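Local structure of putative leucoanthocyanidin reductase 1 (Vitis vinifera, 3I6I) at residues D123-D128 with R142-V147; N70-M75 with V103-A108; I84-S89 with K207-V212. The protein probably catalyses the NADPH-dependent reduction of leucoanthocyanidins in flavonoid biosynthesis, holding its cofactor on a Rossmann fold. One frame throughout, in Å; residues are numbered along the deposited sequence.

In the fold
Interactions 1 and 3 are buried; interaction 2 is only partly so, with Lys104 at the surface. Interactions 2 and 3 meet at strand 86-89, from its two faces: helices 72-81 and 99-109 of interaction 2 precede and follow that strand in the chain, and Met106 SD packs on Val87 CG2 at 3.8 Å, while interaction 3 uses the opposite face. Helix 133-149 of interaction 1 meets helix 99-109 where Leu146 and Val147 press on Val103. The chemistry changes with place: interaction 1 gathers charged groups round an arginine that a valine methyl covers, close to Lys140, which binds NADPH, interaction 2 mixes amide and methyl contacts, and interaction 3 is branched aliphatic side chains alone.

Interaction 1 of 3, residues D123-D128 with R142-V147; sequences DVNRAD and RVRQLV
Arg144 reaches out of helix 133-149 as an extended rod and slides its guanidinium into the loop at 123-125, where Val124 lies across one face of it. The touching branch is CG2, 3.4 Å from Arg144 NE and set toward the rim of the flat group instead of over its middle. With CG anti to its own carbonyl carbon (chi1 -74°) and the chain straight from CG to NE, Arg144 points its charge directly at the loop. Asn125 runs past it in the opposite direction, its amide plane almost perpendicular to the guanidinium at 87°, with Asn125 OD1 3.5 Å from Arg144 NH1. Asp123 crosses it at about a right angle: Asp123 OD1 makes a loose salt bridge to Arg144 NH1 at 3.6 Å, the two planes turned 42° apart.

The carboxylate is shared. Asp123 OD2 takes Arg126 NH1 at 2.7 Å, nearly along the C-O axis, and Asp123 OD1 also receives a weak bond from Asn125 N at 2.9 Å within the loop. Arg144 has a stronger mate elsewhere in Glu119, which pairs with NE, and Tyr156 adds a cation-pi contact; Arg126 likewise reaches Asp292. Asp123 thus serves both guanidinium groups, and its charge would probably be well balanced by them, in a salt-bridge network that ties the loop before helix 133-149 to that helix close to Lys140 of the NADPH site.

Interaction 2 of 3, residues N70-M75 with V103-A108; sequences NEQEAM and VKAMKA
Gln72 and Ala105 bring helices 72-81 and 99-109 together, their CA atoms just 5.3 Å apart. The methyl of Ala105 sits between Gln72 and Met75: CB lies 3.6 Å from the carbonyl oxygen Gln72 O and 3.7 Å from Met75 CB, so it rests against one turn of helix 72-81. Gln72 then reaches alongside it, its CG 3.8 Å from Ala105 N. That CG sits anti to the backbone N (chi1 -171°) and the chain continues extended, which carries the amide past Ala105 to Lys104, where Gln72 OE1 comes within 3.5 Å of Lys104 CB, the amide leaning on the aliphatic start of the lysine. Met75 offers just its CB; beyond that the chain bends off toward Ile69.

One step out, Glu76 fixes the glutamine: its OE2 is hydrogen-bonded to Gln72 NE2, one turn along the same helix, and its side chain also touches Ala105 and Ala108. With an alanine in place of Gln72, the side of Lys104 would probably lose its amide cover and Glu76 its NE2 partner. At the head of this helix Glu71 occupies the N-cap, and just before it Asn70 OD1 hydrogen-bonds to N6A of the NADPH adenine. Close packing of this kind, with an alanine at the closest approach, joins two neighbouring helices of the layer on one face of the parallel sheet in this Rossmann fold, beside the adenine end of the cofactor site.

Interaction 3 of 3, residues I84-S89 with K207-V212; sequences IDIVVS and KTVDDV
The carbonyl oxygen of Thr208 meets the hydroxyl of Thr214 and, weakly, Asp211 N at 3.3 Å, and the turn it ties together pushes Val209 against Ile86 and Val88. This is a type I beta turn from Thr208 to Asp211, in the chain that follows on from helix 198-208, with Val209 as its first inner residue. Asp211 O is held by Arg114 NH2 and also meets Thr214 OG1, which lies between the two carbonyls; its one hydrogen must be shared between them or go to one. Asp210 forms a salt bridge with Arg35, so the turn is tied to Arg114 of the neighbouring strand and to Arg35.

Val209 faces an inner strand of the sheet. Strand 86-89 lies between strands 13-16 and 114-116 in the five-stranded parallel sheet of the Rossmann fold, order 3-2-1-4-5; Ile86 exchanges backbone hydrogen bonds with Arg12 and Leu14, and Val87 with Arg114. Ile86 and Val88 point to one face of it, Val87 to the other, where Leu79 and Phe115 lie.

Ile86 and Val209 meet at about a right angle, and Ile86 uses both its branches. Its CD1 approaches Val209 CG2 at 3.7 Å, while Ile86 CG2 sits 3.8 Å from Val209 CB. Ile86 is modelled in two conformers, so the CD1 contact holds for the one described. Because Val209 CG1 stands anti to its carbonyl carbon (chi1 -63°), that methyl also extends toward the next residue on this face, coming 4.3 Å from Val88 CG2. Leu116 and Arg35 pack on Val209 too, and Val88 lies near Phe120 of the NADPH site.

Interaction 1 of 3, residues D123-D128 with R142-V147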
loop_
_atom_site.group_PDB
_atom_site.type_symbol
_atom_site.label_atom_id
_atom_site.label_comp_id
_atom_site.label_asym_id
_atom_site.label_seq_id
_atom_site.Cartn_x
_atom_site.Cartn_y
_atom_site.Cartn_z
ATOM N N ASP A 123 5.228 -0.173 8.861
ATOM C CA ASP A 123 5.938 -1.421 9.234
ATOM C C ASP A 123 5.144 -2.041 10.371
ATOM O O ASP A 123 5.178 -1.546 11.496
ATOM C CB ASP A 123 7.371 -1.111 9.680
ATOM C CG ASP A 123 8.132 -2.367 10.098
ATOM O OD1 ASP A 123 7.505 -3.364 10.507
ATOM O OD2 ASP A 123 9.369 -2.376 9.998
ATOM N N VAL A 124 4.348 -3.059 10.055
ATOM C CA VAL A 124 3.405 -3.584 11.023
ATOM C C VAL A 124 4.088 -4.217 12.233
ATOM O O VAL A 124 3.476 -4.386 13.298
ATOM C CB VAL A 124 2.431 -4.590 10.365
ATOM C CG1 VAL A 124 1.745 -3.942 9.157
ATOM C CG2 VAL A 124 3.151 -5.873 9.956
ATOM N N ASN A 125 5.363 -4.593 12.069
ATOM C CA ASN A 125 6.139 -5.069 13.205
ATOM C C ASN A 125 6.738 -4.043 14.134
ATOM O O ASN A 125 7.124 -4.399 15.244
ATOM C CB ASN A 125 7.185 -6.139 12.777
ATOM C CG ASN A 125 6.590 -7.554 12.793
ATOM O OD1 ASN A 125 6.947 -8.420 11.988
ATOM N ND2 ASN A 125 5.662 -7.780 13.716
ATOM N N ARG A 126 6.772 -2.769 13.748
ATOM C CA ARG A 126 7.230 -1.715 14.593
ATOM C C ARG A 126 6.090 -0.850 15.132
ATOM O O ARG A 126 6.175 -0.319 16.220
ATOM C CB ARG A 126 8.164 -0.795 13.822
ATOM C CG ARG A 126 9.486 -1.461 13.509
ATOM C CD ARG A 126 10.400 -0.520 12.830
ATOM N NE ARG A 126 11.800 -0.934 12.922
ATOM C CZ ARG A 126 12.468 -1.522 11.944
ATOM N NH1 ARG A 126 11.881 -1.786 10.778
ATOM N NH2 ARG A 126 13.753 -1.812 12.122
ATOM N N ALA A 127 5.072 -0.662 14.314
ATOM C CA ALA A 127 3.964 0.289 14.652
ATOM C C ALA A 127 2.990 -0.376 15.617
ATOM O O ALA A 127 2.711 -1.569 15.490
ATOM C CB ALA A 127 3.235 0.699 13.392
ATOM N N ASP A 128 2.394 0.430 16.493
ATOM C CA ASP A 128 1.511 -0.054 17.540
ATOM C C ASP A 128 0.231 0.829 17.581
ATOM O O ASP A 128 -0.014 1.531 18.582
ATOM C CB ASP A 128 2.300 -0.011 18.854
ATOM C CG ASP A 128 1.528 -0.493 20.047
ATOM O OD1 ASP A 128 0.676 -1.395 19.896
ATOM O OD2 ASP A 128 1.767 0.062 21.156
ATOM N N ARG A 142 0.485 -11.976 11.387
ATOM C CA ARG A 142 0.216 -13.423 11.323
ATOM C C ARG A 142 0.568 -13.927 9.918
ATOM O O ARG A 142 1.197 -14.974 9.752
ATOM C CB ARG A 142 -1.243 -13.698 11.713
ATOM C CG ARG A 142 -1.536 -15.147 12.096
ATOM C CD ARG A 142 -2.079 -15.893 10.994
ATOM N NE ARG A 142 -2.601 -17.212 11.411
ATOM C CZ ARG A 142 -1.916 -18.366 11.417
ATOM N NH1 ARG A 142 -0.608 -18.425 11.099
ATOM N NH2 ARG A 142 -2.556 -19.479 11.767
ATOM N N VAL A 143 0.219 -13.188 8.889
ATOM C CA VAL A 143 0.603 -13.550 7.542
ATOM C C VAL A 143 2.142 -13.536 7.385
ATOM O O VAL A 143 2.699 -14.463 6.816
ATOM C CB VAL A 143 -0.062 -12.702 6.501
ATOM C CG1 VAL A 143 0.546 -12.901 5.117
ATOM C CG2 VAL A 143 -1.602 -12.967 6.510
ATOM N N ARG A 144 2.805 -12.556 7.951
ATOM C CA ARG A 144 4.286 -12.500 7.826
ATOM C C ARG A 144 4.916 -13.712 8.527
ATOM O O ARG A 144 5.864 -14.320 7.989
ATOM C CB ARG A 144 4.854 -11.255 8.492
ATOM C CG ARG A 144 4.657 -9.929 7.810
ATOM C CD ARG A 144 5.435 -8.857 8.528
ATOM N NE ARG A 144 5.310 -7.561 7.872
ATOM C CZ ARG A 144 6.134 -6.521 8.095
ATOM N NH1 ARG A 144 7.132 -6.586 8.969
ATOM N NH2 ARG A 144 5.940 -5.388 7.462
ATOM N N GLN A 145 4.383 -14.053 9.711
ATOM C CA GLN A 145 4.869 -15.221 10.501
ATOM C C GLN A 145 4.720 -16.475 9.640
ATOM O O GLN A 145 5.670 -17.263 9.505
ATOM C CB GLN A 145 4.138 -15.362 11.861
ATOM C CG GLN A 145 4.174 -16.765 12.529
ATOM C CD GLN A 145 2.922 -17.638 12.187
ATOM O OE1 GLN A 145 1.784 -17.133 12.258
ATOM N NE2 GLN A 145 3.138 -18.917 11.750
ATOM N N LEU A 146 3.530 -16.673 9.076
ATOM C CA LEU A 146 3.303 -17.819 8.172
ATOM C C LEU A 146 4.235 -17.851 6.951
ATOM O O LEU A 146 4.821 -18.908 6.617
ATOM C CB LEU A 146 1.835 -17.907 7.736
ATOM C CG LEU A 146 1.450 -19.194 7.020
ATOM C CD1 LEU A 146 1.682 -20.405 7.910
ATOM C CD2 LEU A 146 -0.006 -19.112 6.558
ATOM N N VAL A 147 4.405 -16.722 6.295
ATOM C CA VAL A 147 5.312 -16.632 5.142
ATOM C C VAL A 147 6.724 -17.055 5.527
ATOM O O VAL A 147 7.380 -17.866 4.847
ATOM C CB VAL A 147 5.308 -15.224 4.590
ATOM C CG1 VAL A 147 6.485 -14.988 3.591
ATOM C CG2 VAL A 147 3.931 -14.892 3.935
#

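Interaction 2 of 3, residues N70-M75 with V103-A108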
loop_
_atom_site.group_PDB
_atom_site.type_symbol
_atom_site.label_atom_id
_atom_site.label_comp_id
_atom_site.label_asym_id
_atom_site.label_seq_id
_atom_site.Cartn_x
_atom_site.Cartn_y
_atom_site.Cartn_z
ATOM N N ASN A 70 -8.277 -17.464 -1.335
ATOM C CA ASN A 70 -8.633 -18.334 -0.185
ATOM C C ASN A 70 -8.897 -19.829 -0.537
ATOM O O ASN A 70 -9.220 -20.650 0.335
ATOM C CB ASN A 70 -9.862 -17.766 0.546
ATOM C CG ASN A 70 -10.989 -17.419 -0.410
ATOM O OD1 ASN A 70 -10.868 -16.535 -1.253
ATOM N ND2 ASN A 70 -12.043 -18.116 -0.301
ATOM N N GLU A 71 -8.778 -20.164 -1.820
ATOM C CA GLU A 71 -9.031 -21.511 -2.310
ATOM C C GLU A 71 -7.693 -22.157 -2.609
ATOM O O GLU A 71 -7.143 -21.943 -3.686
ATOM C CB GLU A 71 -9.832 -21.424 -3.602
ATOM C CG GLU A 71 -11.240 -20.940 -3.396
ATOM C CD GLU A 71 -12.012 -20.858 -4.701
ATOM O OE1 GLU A 71 -11.498 -20.278 -5.702
ATOM O OE2 GLU A 71 -13.134 -21.375 -4.717
ATOM N N GLN A 72 -7.151 -22.898 -1.652
ATOM C CA GLN A 72 -5.748 -23.372 -1.755
ATOM C C GLN A 72 -5.496 -24.236 -2.981
ATOM O O GLN A 72 -4.563 -23.947 -3.765
ATOM C CB GLN A 72 -5.336 -24.140 -0.501
ATOM C CG GLN A 72 -3.835 -24.477 -0.450
ATOM C CD GLN A 72 -3.428 -25.339 0.729
ATOM O OE1 GLN A 72 -3.999 -25.249 1.803
ATOM N NE2 GLN A 72 -2.397 -26.155 0.533
ATOM N N GLU A 73 -6.295 -25.286 -3.150
ATOM C CA GLU A 73 -6.174 -26.167 -4.326
ATOM C C GLU A 73 -6.235 -25.384 -5.660
ATOM O O GLU A 73 -5.430 -25.632 -6.554
ATOM C CB GLU A 73 -7.208 -27.300 -4.297
ATOM C CG GLU A 73 -7.395 -28.045 -5.624
ATOM C CD GLU A 73 -8.508 -29.128 -5.607
ATOM O OE1 GLU A 73 -8.757 -29.715 -6.676
ATOM O OE2 GLU A 73 -9.126 -29.396 -4.548
ATOM N N ALA A 74 -7.190 -24.458 -5.789
ATOM C CA ALA A 74 -7.284 -23.598 -6.979
ATOM C C ALA A 74 -6.010 -22.795 -7.198
ATOM O O ALA A 74 -5.525 -22.673 -8.330
ATOM C CB ALA A 74 -8.511 -22.637 -6.876
ATOM N N MET A 75 -5.459 -22.231 -6.125
ATOM C CA MET A 75 -4.246 -21.415 -6.262
ATOM C C MET A 75 -3.047 -22.270 -6.642
ATOM O O MET A 75 -2.190 -21.832 -7.428
ATOM C CB MET A 75 -3.924 -20.639 -4.993
ATOM C CG MET A 75 -4.919 -19.562 -4.635
ATOM S SD MET A 75 -5.182 -18.385 -6.000
ATOM C CE MET A 75 -6.800 -18.885 -6.564
ATOM N N VAL A 103 -0.613 -18.595 0.877
ATOM C CA VAL A 103 0.708 -18.943 1.428
ATOM C C VAL A 103 0.867 -20.466 1.459
ATOM O O VAL A 103 1.875 -20.990 1.002
ATOM C CB VAL A 103 0.952 -18.297 2.820
ATOM C CG1 VAL A 103 2.275 -18.803 3.461
ATOM C CG2 VAL A 103 0.942 -16.754 2.727
ATOM N N LYS A 104 -0.131 -21.203 1.961
ATOM C CA LYS A 104 -0.043 -22.674 1.961
ATOM C C LYS A 104 0.140 -23.226 0.534
ATOM O O LYS A 104 0.891 -24.194 0.303
ATOM C CB LYS A 104 -1.267 -23.276 2.656
ATOM C CG LYS A 104 -1.330 -22.949 4.155
ATOM C CD LYS A 104 -2.219 -23.925 4.929
ATOM C CE LYS A 104 -1.550 -25.304 5.147
ATOM N NZ LYS A 104 -0.150 -25.250 5.769
ATOM N N ALA A 105 -0.526 -22.600 -0.438
ATOM C CA ALA A 105 -0.445 -23.002 -1.845
ATOM C C ALA A 105 0.946 -22.762 -2.404
ATOM O O ALA A 105 1.525 -23.649 -3.077
ATOM C CB ALA A 105 -1.505 -22.295 -2.686
ATOM N N MET A 106 1.503 -21.594 -2.109
ATOM C CA MET A 106 2.872 -21.294 -2.530
ATOM C C MET A 106 3.881 -22.247 -1.902
ATOM O O MET A 106 4.834 -22.687 -2.563
ATOM C CB MET A 106 3.243 -19.852 -2.216
ATOM C CG MET A 106 2.537 -18.872 -3.094
ATOM S SD MET A 106 2.955 -17.130 -2.813
ATOM C CE MET A 106 2.442 -16.901 -1.128
ATOM N N LYS A 107 3.690 -22.564 -0.633
ATOM C CA LYS A 107 4.564 -23.522 0.033
ATOM C C LYS A 107 4.478 -24.897 -0.621
ATOM O O LYS A 107 5.504 -25.551 -0.823
ATOM C CB LYS A 107 4.217 -23.641 1.506
ATOM C CG LYS A 107 5.183 -24.501 2.316
ATOM C CD LYS A 107 4.663 -24.725 3.739
ATOM C CE LYS A 107 5.579 -25.681 4.503
ATOM N NZ LYS A 107 5.080 -26.030 5.869
ATOM N N ALA A 108 3.258 -25.338 -0.932
ATOM C CA ALA A 108 3.050 -26.626 -1.604
ATOM C C ALA A 108 3.710 -26.737 -2.970
ATOM O O ALA A 108 4.285 -27.779 -3.294
ATOM C CB ALA A 108 1.555 -26.928 -1.729
#

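Interaction 3 of 3, residues I84-S89 with K207-V212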
loop_
_atom_site.group_PDB
_atom_site.type_symbol
_atom_site.label_atom_id
_atom_site.label_comp_id
_atom_site.label_asym_id
_atom_site.label_seq_id
_atom_site.Cartn_x
_atom_site.Cartn_y
_atom_site.Cartn_z
ATOM N N ILE A 84 4.125 -19.536 -12.445
ATOM C CA ILE A 84 4.297 -18.242 -11.805
ATOM C C ILE A 84 5.577 -18.192 -10.959
ATOM O O ILE A 84 5.857 -19.117 -10.193
ATOM C CB ILE A 84 3.068 -17.905 -10.929
ATOM C CG1 ILE A 84 1.815 -17.775 -11.808
ATOM C CG2 ILE A 84 3.334 -16.635 -10.072
ATOM C CD1 ILE A 84 1.966 -16.899 -13.055
ATOM N N ASP A 85 6.316 -17.087 -11.087
ATOM C CA ASP A 85 7.561 -16.860 -10.330
ATOM C C ASP A 85 7.424 -15.889 -9.149
ATOM O O ASP A 85 8.061 -16.066 -8.090
ATOM C CB ASP A 85 8.657 -16.350 -11.291
ATOM C CG ASP A 85 8.969 -17.350 -12.379
ATOM O OD1 ASP A 85 9.494 -18.428 -12.026
ATOM O OD2 ASP A 85 8.630 -17.086 -13.569
ATOM N N ILE A 86 6.576 -14.880 -9.327
ATOM C CA ILE A 86 6.460 -13.747 -8.437
ATOM C C ILE A 86 4.982 -13.539 -8.107
ATOM O O ILE A 86 4.170 -13.412 -9.017
ATOM C CB ILE A 86 7.013 -12.484 -9.123
ATOM C CG1 ILE A 86 8.534 -12.602 -9.346
ATOM C CG2 ILE A 86 6.692 -11.216 -8.297
ATOM C CD1 ILE A 86 9.100 -11.635 -10.336
ATOM N N VAL A 87 4.623 -13.521 -6.829
ATOM C CA VAL A 87 3.204 -13.326 -6.446
ATOM C C VAL A 87 3.115 -12.013 -5.680
ATOM O O VAL A 87 3.863 -11.797 -4.734
ATOM C CB VAL A 87 2.651 -14.452 -5.600
ATOM C CG1 VAL A 87 1.161 -14.154 -5.163
ATOM C CG2 VAL A 87 2.757 -15.825 -6.348
ATOM N N VAL A 88 2.230 -11.138 -6.111
ATOM C CA VAL A 88 1.979 -9.867 -5.420
ATOM C C VAL A 88 0.512 -9.811 -4.988
ATOM O O VAL A 88 -0.369 -9.893 -5.842
ATOM C CB VAL A 88 2.301 -8.633 -6.300
ATOM C CG1 VAL A 88 2.012 -7.361 -5.535
ATOM C CG2 VAL A 88 3.773 -8.628 -6.808
ATOM N N SER A 89 0.253 -9.691 -3.686
ATOM C CA SER A 89 -1.083 -9.571 -3.155
ATOM C C SER A 89 -1.346 -8.145 -2.723
ATOM O O SER A 89 -0.604 -7.585 -1.908
ATOM C CB SER A 89 -1.272 -10.490 -1.966
ATOM O OG SER A 89 -2.511 -10.268 -1.333
ATOM N N LYS A 207 9.957 -2.736 -9.134
ATOM C CA LYS A 207 11.431 -2.845 -9.227
ATOM C C LYS A 207 11.980 -3.802 -8.185
ATOM O O LYS A 207 13.001 -4.466 -8.405
ATOM C CB LYS A 207 12.123 -1.485 -8.979
ATOM C CG LYS A 207 11.744 -0.380 -9.939
ATOM C CD LYS A 207 12.646 0.848 -9.749
ATOM C CE LYS A 207 12.353 1.940 -10.774
ATOM N NZ LYS A 207 12.830 1.643 -12.161
ATOM N N THR A 208 11.314 -3.866 -7.035
ATOM C CA THR A 208 11.798 -4.667 -5.907
ATOM C C THR A 208 11.682 -6.177 -6.095
ATOM O O THR A 208 12.399 -6.922 -5.403
ATOM C CB THR A 208 11.092 -4.307 -4.561
ATOM O OG1 THR A 208 9.756 -4.869 -4.512
ATOM C CG2 THR A 208 11.138 -2.777 -4.272
ATOM N N VAL A 209 10.830 -6.641 -7.019
ATOM C CA VAL A 209 10.363 -8.055 -6.949
ATOM C C VAL A 209 11.469 -9.053 -7.243
ATOM O O VAL A 209 11.400 -10.230 -6.821
ATOM C CB VAL A 209 9.121 -8.362 -7.832
ATOM C CG1 VAL A 209 7.878 -7.521 -7.332
ATOM C CG2 VAL A 209 9.414 -8.093 -9.349
ATOM N N ASP A 210 12.470 -8.596 -7.973
ATOM C CA ASP A 210 13.627 -9.446 -8.335
ATOM C C ASP A 210 15.001 -8.827 -8.073
ATOM O O ASP A 210 16.011 -9.289 -8.597
ATOM C CB ASP A 210 13.468 -9.962 -9.785
ATOM C CG ASP A 210 13.315 -8.850 -10.826
ATOM O OD1 ASP A 210 13.418 -7.629 -10.502
ATOM O OD2 ASP A 210 13.035 -9.228 -11.998
ATOM N N ASP A 211 15.015 -7.830 -7.200
ATOM C CA ASP A 211 16.236 -7.145 -6.751
ATOM C C ASP A 211 16.871 -8.017 -5.689
ATOM O O ASP A 211 16.222 -8.402 -4.729
ATOM C CB ASP A 211 15.861 -5.758 -6.211
ATOM C CG ASP A 211 17.009 -4.826 -6.066
ATOM O OD1 ASP A 211 18.131 -5.234 -5.666
ATOM O OD2 ASP A 211 16.796 -3.609 -6.366
ATOM N N VAL A 212 18.145 -8.360 -5.860
ATOM C CA VAL A 212 18.828 -9.130 -4.799
ATOM C C VAL A 212 18.809 -8.414 -3.438
ATOM O O VAL A 212 18.852 -9.032 -2.370
ATOM C CB VAL A 212 20.271 -9.474 -5.189
ATOM C CG1 VAL A 212 21.190 -8.172 -5.106
ATOM C CG2 VAL A 212 20.791 -10.591 -4.282
#